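Laccase (Uncultured bacterium, PDB 4F7K) probably oxidises phenolic and related substrates, passing their electrons through bound copper centres to dioxygen, which is reduced to water, as other multicopper oxidases do. Local coordinates at residues L26-T32 against K113-G117; I134-W140 against F167-E173. All coordinates share one frame; numbering follows the deposited sequence.

Interaction 1 of 2, residues L26-T32 against K113-G117; sequences LGFNGGT and KGLYG
Thr32 and Gly114 make the one direct hydrogen bond across the contact, OG1 of Thr32 donating to Gly114 O over 2.6 Å. The hydroxyl meets a lone pair in the carbonyl plane, at a C=O...O angle of 114°. Rotation about the first side-chain bond (chi1 180°) sets OG1 opposite the threonine's own nitrogen and carries it to this oxygen. Gly114 O also accepts a weak bond from Tyr116 N, closing the inverse gamma turn centred on Leu115, and is thus held by two donors. A second polar link runs through a water that accepts from Leu26 N (2.9 Å) and from Gly114 N (2.8 Å). Close by, Gly114 CA lies 3.1 Å from Leu26 O in a CA-H...O contact so tight that a beta carbon on Gly114 would collide with that oxygen.

The strands that carry these segments belong to the two facing sheets of a cupredoxin-type beta sandwich, the fold of multicopper oxidase domains. Strand 23-28 lies at the edge of one sheet, while strand 116-122 enters the other just after Leu115. Beyond Phe28 a type I' turn, braced by Phe28 N bonding to Gly31 O, doubles the chain back and brings Thr32 alongside Gly114.

The apolar part centres on Leu115. Its CD2 methyl sits over one face of the Phe28 ring, shifted toward the rim, in a CH-pi contact 4.2 Å from the centroid and 16° off the normal. Leu115 CG meets Leu26 CB at 3.8 Å. The Phe28 ring also presents its edge to the backbone, with CE2 3.5 Å from Tyr116 N, which lies near the ring plane. Elsewhere, Tyr101 meets Phe28 edge-to-face, and Leu6 and Ala8 of strand 4-13 pack against it.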
ATOM      1  N   LEU A  26       6.635  16.448   6.303  1.00 28.10           N
ATOM      2  CA  LEU A  26       7.215  16.315   4.940  1.00 28.12           C
ATOM      3  C   LEU A  26       6.190  15.735   4.020  1.00 26.77           C
ATOM      4  O   LEU A  26       5.456  14.855   4.410  1.00 27.93           O
ATOM      5  CB  LEU A  26       8.546  15.509   4.928  1.00 26.97           C
ATOM      6  CG  LEU A  26       9.647  15.957   5.911  1.00 31.46           C
ATOM      7  CD1 LEU A  26      10.835  14.996   5.851  1.00 34.42           C
ATOM      8  CD2 LEU A  26      10.127  17.431   5.711  1.00 30.85           C
ATOM      9  N   GLY A  27       6.106  16.240   2.795  1.00 26.95           N
ATOM     10  CA  GLY A  27       5.224  15.661   1.804  1.00 25.04           C
ATOM     11  C   GLY A  27       5.760  15.892   0.412  1.00 26.36           C
ATOM     12  O   GLY A  27       6.945  16.223   0.226  1.00 27.01           O
ATOM     13  N   PHE A  28       4.874  15.792  -0.573  1.00 26.20           N
ATOM     14  CA  PHE A  28       5.263  15.884  -1.959  1.00 26.40           C
ATOM     15  C   PHE A  28       4.384  16.920  -2.590  1.00 27.03           C
ATOM     16  O   PHE A  28       3.162  16.845  -2.463  1.00 27.44           O
ATOM     17  CB  PHE A  28       4.991  14.545  -2.705  1.00 25.40           C
ATOM     18  CG  PHE A  28       5.981  13.465  -2.420  1.00 25.72           C
ATOM     19  CD1 PHE A  28       7.271  13.526  -2.922  1.00 25.79           C
ATOM     20  CD2 PHE A  28       5.620  12.382  -1.643  1.00 25.46           C
ATOM     21  CE1 PHE A  28       8.190  12.475  -2.642  1.00 27.87           C
ATOM     22  CE2 PHE A  28       6.511  11.366  -1.360  1.00 25.62           C
ATOM     23  CZ  PHE A  28       7.781  11.399  -1.878  1.00 25.71           C
ATOM     24  N   ASN A  29       4.990  17.846  -3.307  1.00 27.52           N
ATOM     25  CA  ASN A  29       4.243  18.811  -4.117  1.00 29.90           C
ATOM     26  C   ASN A  29       3.197  19.644  -3.346  1.00 30.10           C
ATOM     27  O   ASN A  29       2.054  19.841  -3.826  1.00 30.60           O
ATOM     28  CB  ASN A  29       3.595  18.104  -5.330  1.00 29.92           C
ATOM     29  CG  ASN A  29       4.603  17.746  -6.416  1.00 31.76           C
ATOM     30  OD1 ASN A  29       5.804  17.891  -6.247  1.00 32.30           O
ATOM     31  ND2 ASN A  29       4.113  17.297  -7.544  1.00 33.45           N
ATOM     32  N   GLY A  30       3.580  20.106  -2.156  1.00 29.84           N
ATOM     33  CA  GLY A  30       2.767  21.084  -1.393  1.00 29.37           C
ATOM     34  C   GLY A  30       1.731  20.414  -0.493  1.00 29.17           C
ATOM     35  O   GLY A  30       0.931  21.101   0.124  1.00 27.86           O
ATOM     36  N   GLY A  31       1.747  19.071  -0.405  1.00 28.25           N
ATOM     37  CA  GLY A  31       0.740  18.346   0.428  1.00 26.95           C
ATOM     38  C   GLY A  31       1.166  16.958   0.872  1.00 26.92           C
ATOM     39  O   GLY A  31       2.197  16.453   0.430  1.00 27.32           O
ATOM     40  N   THR A  32       0.390  16.367   1.781  1.00 26.51           N
ATOM     41  CA  THR A  32       0.454  14.947   2.094  1.00 26.42           C
ATOM     42  C   THR A  32      -0.975  14.419   2.354  1.00 26.15           C
ATOM     43  O   THR A  32      -1.743  15.051   3.044  1.00 26.97           O
ATOM     44  CB  THR A  32       1.395  14.583   3.262  1.00 26.69           C
ATOM     45  OG1 THR A  32       1.348  13.158   3.456  1.00 29.89           O
ATOM     46  CG2 THR A  32       0.997  15.243   4.549  1.00 25.99           C
ATOM     47  N   LYS A 113       7.066  10.508   7.719  1.00 29.38           N
ATOM     48  CA  LYS A 113       5.662  10.081   7.875  1.00 30.30           C
ATOM     49  C   LYS A 113       4.760  10.491   6.675  1.00 28.14           C
ATOM     50  O   LYS A 113       3.971   9.686   6.159  1.00 27.58           O
ATOM     51  CB  LYS A 113       5.109  10.661   9.175  1.00 31.94           C
ATOM     52  CG  LYS A 113       3.634  10.461   9.369  1.00 34.16           C
ATOM     53  CD  LYS A 113       3.308   9.072   9.806  1.00 36.74           C
ATOM     54  CE  LYS A 113       2.168   9.171  10.851  1.00 41.44           C
ATOM     55  NZ  LYS A 113       1.448   7.878  11.101  1.00 42.94           N
ATOM     56  N   GLY A 114       4.904  11.729   6.216  1.00 27.19           N
ATOM     57  CA  GLY A 114       4.025  12.263   5.176  1.00 25.40           C
ATOM     58  C   GLY A 114       4.440  11.972   3.749  1.00 24.89           C
ATOM     59  O   GLY A 114       3.755  12.381   2.794  1.00 23.87           O
ATOM     60  N   LEU A 115       5.569  11.287   3.596  1.00 23.98           N
ATOM     61  CA  LEU A 115       6.227  11.152   2.285  1.00 24.19           C
ATOM     62  C   LEU A 115       5.688   9.906   1.597  1.00 23.16           C
ATOM     63  O   LEU A 115       6.351   8.901   1.514  1.00 23.00           O
ATOM     64  CB  LEU A 115       7.759  11.055   2.424  1.00 24.07           C
ATOM     65  CG  LEU A 115       8.530  12.344   2.774  1.00 26.88           C
ATOM     66  CD1 LEU A 115       9.994  12.088   2.992  1.00 26.84           C
ATOM     67  CD2 LEU A 115       8.348  13.388   1.675  1.00 28.79           C
ATOM     68  N   TYR A 116       4.445   9.980   1.146  1.00 23.01           N
ATOM     69  CA  TYR A 116       3.858   8.905   0.409  1.00 21.90           C
ATOM     70  C   TYR A 116       2.702   9.470  -0.411  1.00 22.83           C
ATOM     71  O   TYR A 116       2.273  10.636  -0.199  1.00 20.56           O
ATOM     72  CB  TYR A 116       3.307   7.842   1.349  1.00 21.56           C
ATOM     73  CG  TYR A 116       2.106   8.325   2.130  1.00 24.87           C
ATOM     74  CD1 TYR A 116       0.808   8.079   1.692  1.00 22.05           C
ATOM     75  CD2 TYR A 116       2.286   9.060   3.310  1.00 25.38           C
ATOM     76  CE1 TYR A 116      -0.283   8.509   2.445  1.00 22.18           C
ATOM     77  CE2 TYR A 116       1.222   9.529   4.040  1.00 23.83           C
ATOM     78  CZ  TYR A 116      -0.049   9.218   3.631  1.00 26.00           C
ATOM     79  OH  TYR A 116      -1.082   9.661   4.399  1.00 25.61           O
ATOM     80  N   GLY A 117       2.219   8.617  -1.326  1.00 21.86           N
ATOM     81  CA  GLY A 117       1.007   8.849  -2.068  1.00 24.35           C
ATOM     82  C   GLY A 117       0.649   7.616  -2.912  1.00 25.95           C
ATOM     83  O   GLY A 117       1.383   6.602  -2.920  1.00 26.29           O
TER
HETATM   84  O   HOH W   1       6.401  13.750   7.466  1.00 17.80           O

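Interaction 2 of 2, residues I134-W140 against F167-E173; sequences IIMIDDW and FARALVE
Strands 134-140 and 167-173 run antiparallel at 158°, pairing Ile134 with Glu173 through to Trp140 with Phe167 by seven backbone hydrogen bonds. They form one margin of the six-stranded sheet in the second cupredoxin-type domain, with 167-173 outermost. Ile134 with Glu173, Met136 with Leu171 and Asp138 with Arg169 each exchange two bonds, whereas Trp140 N gives a single bond to Phe167 O (2.6 Å), nearly along the C=O axis.

On the face bearing Trp140, the indole, its CG beside the backbone nitrogen (chi1 -68°), folds back over its own strand, above Asp138, and turns its six-membered edge to 167-173. CZ3 comes to 3.5 Å from Arg169 CB, and CH2 to 4.0 Å from Leu171 CD1. Asp138 CB, from the same strand, sits over one indole face, toward its rim, while CE3 comes obliquely upon the Phe167 ring, near CD2. Replacing Trp140 by an alanine would probably open a gap beside Arg169 CB and Leu171 CD1 and leave those side chains freer to shift. Leu171 uses its other methyl on the arginine, CD2 lying over the centre of the guanidinium, 3.5 Å above its plane.

The opposite face is largely aliphatic, apart from Asp139, and turns toward Leu258 and Phe197 of the second sheet. There Ala170 CB touches both Ile135 CG2 (3.7 Å) and Ile137 CG1 (3.9 Å), and Ile135 lies alongside Val172, pointing the same way. Back on the Trp140 face, at the far end of the pair, Met136 bends at its last torsion (chi3 -71°) and rests its CE methyl on Glu173 CB at 4.0 Å.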
ATOM      1  N   ILE A 134      -9.862   6.854  -3.770  1.00 36.29           N
ATOM      2  CA  ILE A 134      -8.722   6.241  -3.110  1.00 34.07           C
ATOM      3  C   ILE A 134      -8.847   6.512  -1.618  1.00 34.32           C
ATOM      4  O   ILE A 134      -9.065   7.649  -1.223  1.00 34.72           O
ATOM      5  CB  ILE A 134      -7.409   6.836  -3.674  1.00 33.36           C
ATOM      6  CG1 ILE A 134      -7.185   6.368  -5.126  1.00 28.62           C
ATOM      7  CG2 ILE A 134      -6.205   6.534  -2.767  1.00 28.55           C
ATOM      8  CD1 ILE A 134      -6.245   7.268  -5.940  1.00 25.88           C
ATOM      9  N   ILE A 135      -8.689   5.473  -0.797  1.00 33.98           N
ATOM     10  CA  ILE A 135      -8.881   5.585   0.634  1.00 33.92           C
ATOM     11  C   ILE A 135      -7.598   5.177   1.327  1.00 32.97           C
ATOM     12  O   ILE A 135      -7.291   3.965   1.432  1.00 32.44           O
ATOM     13  CB  ILE A 135     -10.004   4.630   1.171  1.00 35.78           C
ATOM     14  CG1 ILE A 135     -11.172   4.502   0.179  1.00 36.53           C
ATOM     15  CG2 ILE A 135     -10.422   5.035   2.593  1.00 37.48           C
ATOM     16  CD1 ILE A 135     -11.864   5.760  -0.134  1.00 34.24           C
ATOM     17  N   MET A 136      -6.887   6.181   1.841  1.00 31.27           N
ATOM     18  CA  MET A 136      -5.627   5.970   2.522  1.00 30.06           C
ATOM     19  C   MET A 136      -5.867   6.046   4.027  1.00 30.10           C
ATOM     20  O   MET A 136      -6.319   7.090   4.580  1.00 30.81           O
ATOM     21  CB  MET A 136      -4.555   6.968   2.031  1.00 28.80           C
ATOM     22  CG  MET A 136      -4.070   6.675   0.589  1.00 28.08           C
ATOM     23  SD  MET A 136      -3.344   8.139  -0.266  1.00 29.30           S
ATOM     24  CE  MET A 136      -4.784   9.191  -0.589  1.00 26.14           C
ATOM     25  N   ILE A 137      -5.617   4.932   4.691  1.00 28.22           N
ATOM     26  CA  ILE A 137      -5.855   4.871   6.119  1.00 28.86           C
ATOM     27  C   ILE A 137      -4.520   4.951   6.841  1.00 28.05           C
ATOM     28  O   ILE A 137      -3.582   4.237   6.507  1.00 25.35           O
ATOM     29  CB  ILE A 137      -6.649   3.604   6.513  1.00 30.04           C
ATOM     30  CG1 ILE A 137      -7.948   3.531   5.695  1.00 32.43           C
ATOM     31  CG2 ILE A 137      -6.950   3.590   8.012  1.00 29.90           C
ATOM     32  CD1 ILE A 137      -8.793   2.242   5.911  1.00 34.71           C
ATOM     33  N   ASP A 138      -4.425   5.866   7.800  1.00 28.34           N
ATOM     34  CA  ASP A 138      -3.162   6.072   8.528  1.00 29.92           C
ATOM     35  C   ASP A 138      -3.554   6.376   9.975  1.00 31.29           C
ATOM     36  O   ASP A 138      -4.697   6.730  10.270  1.00 31.45           O
ATOM     37  CB  ASP A 138      -2.411   7.253   7.878  1.00 29.21           C
ATOM     38  CG  ASP A 138      -0.894   7.239   8.110  1.00 32.59           C
ATOM     39  OD1 ASP A 138      -0.390   6.350   8.863  1.00 33.36           O
ATOM     40  OD2 ASP A 138      -0.223   8.162   7.506  1.00 32.63           O
ATOM     41  N   ASP A 139      -2.642   6.204  10.911  1.00 33.03           N
ATOM     42  CA  ASP A 139      -2.928   6.776  12.222  1.00 34.19           C
ATOM     43  C   ASP A 139      -1.845   7.722  12.689  1.00 33.89           C
ATOM     44  O   ASP A 139      -0.789   7.819  12.065  1.00 33.26           O
ATOM     45  CB  ASP A 139      -3.264   5.705  13.235  1.00 36.95           C
ATOM     46  CG  ASP A 139      -2.071   5.084  13.791  1.00 38.79           C
ATOM     47  OD1 ASP A 139      -1.159   4.818  12.968  1.00 43.36           O
ATOM     48  OD2 ASP A 139      -2.048   4.904  15.027  1.00 40.64           O
ATOM     49  N   TRP A 140      -2.124   8.496  13.728  1.00 34.40           N
ATOM     50  CA  TRP A 140      -1.210   9.586  14.056  1.00 34.32           C
ATOM     51  C   TRP A 140      -1.224   9.851  15.559  1.00 34.24           C
ATOM     52  O   TRP A 140      -2.244   9.707  16.211  1.00 34.27           O
ATOM     53  CB  TRP A 140      -1.582  10.920  13.378  1.00 35.02           C
ATOM     54  CG  TRP A 140      -1.462  11.052  11.896  1.00 32.57           C
ATOM     55  CD1 TRP A 140      -0.420  11.566  11.173  1.00 33.75           C
ATOM     56  CD2 TRP A 140      -2.490  10.748  10.959  1.00 32.36           C
ATOM     57  NE1 TRP A 140      -0.727  11.544   9.813  1.00 34.86           N
ATOM     58  CE2 TRP A 140      -1.998  11.044   9.674  1.00 31.79           C
ATOM     59  CE3 TRP A 140      -3.783  10.241  11.094  1.00 32.69           C
ATOM     60  CZ2 TRP A 140      -2.753  10.863   8.544  1.00 34.80           C
ATOM     61  CZ3 TRP A 140      -4.529  10.063   9.989  1.00 35.00           C
ATOM     62  CH2 TRP A 140      -4.021  10.350   8.713  1.00 37.77           C
ATOM     63  N   PHE A 167      -5.460   8.386  17.104  1.00 46.65           N
ATOM     64  CA  PHE A 167      -6.103   9.120  16.028  1.00 44.01           C
ATOM     65  C   PHE A 167      -5.799   8.432  14.703  1.00 40.41           C
ATOM     66  O   PHE A 167      -4.668   8.399  14.270  1.00 39.98           O
ATOM     67  CB  PHE A 167      -5.681  10.601  16.018  1.00 44.94           C
ATOM     68  CG  PHE A 167      -6.579  11.464  15.183  1.00 46.63           C
ATOM     69  CD1 PHE A 167      -7.866  11.777  15.624  1.00 50.57           C
ATOM     70  CD2 PHE A 167      -6.167  11.917  13.925  1.00 46.78           C
ATOM     71  CE1 PHE A 167      -8.721  12.546  14.833  1.00 52.02           C
ATOM     72  CE2 PHE A 167      -7.004  12.682  13.122  1.00 47.30           C
ATOM     73  CZ  PHE A 167      -8.282  12.993  13.561  1.00 50.81           C
ATOM     74  N   ALA A 168      -6.814   7.822  14.110  1.00 37.74           N
ATOM     75  CA  ALA A 168      -6.672   7.082  12.859  1.00 33.77           C
ATOM     76  C   ALA A 168      -7.682   7.699  11.915  1.00 31.88           C
ATOM     77  O   ALA A 168      -8.740   8.077  12.358  1.00 30.81           O
ATOM     78  CB  ALA A 168      -6.952   5.616  13.097  1.00 32.73           C
ATOM     79  N   ARG A 169      -7.320   7.883  10.648  1.00 30.23           N
ATOM     80  CA  ARG A 169      -8.229   8.430   9.662  1.00 31.54           C
ATOM     81  C   ARG A 169      -8.083   7.747   8.341  1.00 30.34           C
ATOM     82  O   ARG A 169      -6.975   7.364   7.967  1.00 30.62           O
ATOM     83  CB  ARG A 169      -7.959   9.911   9.396  1.00 31.81           C
ATOM     84  CG  ARG A 169      -8.811  10.848  10.184  1.00 37.16           C
ATOM     85  CD  ARG A 169      -8.477  12.259   9.786  1.00 38.89           C
ATOM     86  NE  ARG A 169      -9.342  12.663   8.714  1.00 40.96           N
ATOM     87  CZ  ARG A 169      -9.189  13.749   7.972  1.00 44.39           C
ATOM     88  NH1 ARG A 169      -8.167  14.604   8.181  1.00 41.61           N
ATOM     89  NH2 ARG A 169     -10.078  13.968   7.004  1.00 44.46           N
ATOM     90  N   ALA A 170      -9.210   7.645   7.648  1.00 29.85           N
ATOM     91  CA  ALA A 170      -9.292   7.258   6.259  1.00 30.39           C
ATOM     92  C   ALA A 170      -9.405   8.536   5.422  1.00 31.10           C
ATOM     93  O   ALA A 170     -10.391   9.217   5.477  1.00 32.18           O
ATOM     94  CB  ALA A 170     -10.541   6.375   6.042  1.00 30.69           C
ATOM     95  N   LEU A 171      -8.376   8.855   4.658  1.00 31.30           N
ATOM     96  CA  LEU A 171      -8.375  10.030   3.804  1.00 32.04           C
ATOM     97  C   LEU A 171      -8.873   9.623   2.447  1.00 32.54           C
ATOM     98  O   LEU A 171      -8.379   8.650   1.877  1.00 32.39           O
ATOM     99  CB  LEU A 171      -6.966  10.592   3.673  1.00 32.24           C
ATOM    100  CG  LEU A 171      -6.339  10.948   5.030  1.00 34.60           C
ATOM    101  CD1 LEU A 171      -4.875  11.278   4.888  1.00 37.38           C
ATOM    102  CD2 LEU A 171      -7.038  12.136   5.651  1.00 35.77           C
ATOM    103  N   VAL A 172      -9.845  10.382   1.941  1.00 32.44           N
ATOM    104  CA  VAL A 172     -10.550  10.039   0.733  1.00 33.89           C
ATOM    105  C   VAL A 172     -10.071  10.982  -0.356  1.00 34.73           C
ATOM    106  O   VAL A 172     -10.011  12.194  -0.154  1.00 35.01           O
ATOM    107  CB  VAL A 172     -12.104  10.160   0.925  1.00 34.20           C
ATOM    108  CG1 VAL A 172     -12.821   9.788  -0.330  1.00 34.32           C
ATOM    109  CG2 VAL A 172     -12.572   9.235   2.062  1.00 32.24           C
ATOM    110  N   GLU A 173      -9.666  10.418  -1.480  1.00 35.79           N
ATOM    111  CA  GLU A 173      -9.162  11.216  -2.593  1.00 37.69           C
ATOM    112  C   GLU A 173      -9.810  10.748  -3.877  1.00 39.20           C
ATOM    113  O   GLU A 173      -9.676   9.578  -4.216  1.00 38.70           O
ATOM    114  CB  GLU A 173      -7.642  11.085  -2.701  1.00 37.79           C
ATOM    115  CG  GLU A 173      -7.028  11.752  -3.955  1.00 39.01           C
ATOM    116  CD  GLU A 173      -7.293  13.238  -4.029  1.00 42.26           C
ATOM    117  OE1 GLU A 173      -7.046  13.937  -3.027  1.00 40.73           O
ATOM    118  OE2 GLU A 173      -7.754  13.708  -5.099  1.00 46.41           O
TER
HETATM  119  O   HOH W   2      -3.084   6.452  16.739  1.00 42.32           O

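Interaction 1 is a buried contact between the two sheets of the first domain, whereas interaction 2 is a partly buried pairing of neighbouring strands within one sheet of the second. Their chemistry follows: regular main-chain bonds dominate 134-140 with 167-173, while 26-32 with 113-117 relies on one hydroxyl, a bridging water and leucine-aromatic packing. The contacts meet at Lys113, whose side chain turns away from 26-32 to the end of strand 131-140. There NZ probably bonds to Asp139 O, forms a long, weak ion pair with Asp138 and makes a cation-pi contact with Trp140, joining the two domains. Strands 116-122 and 131-140 follow each other in the chain.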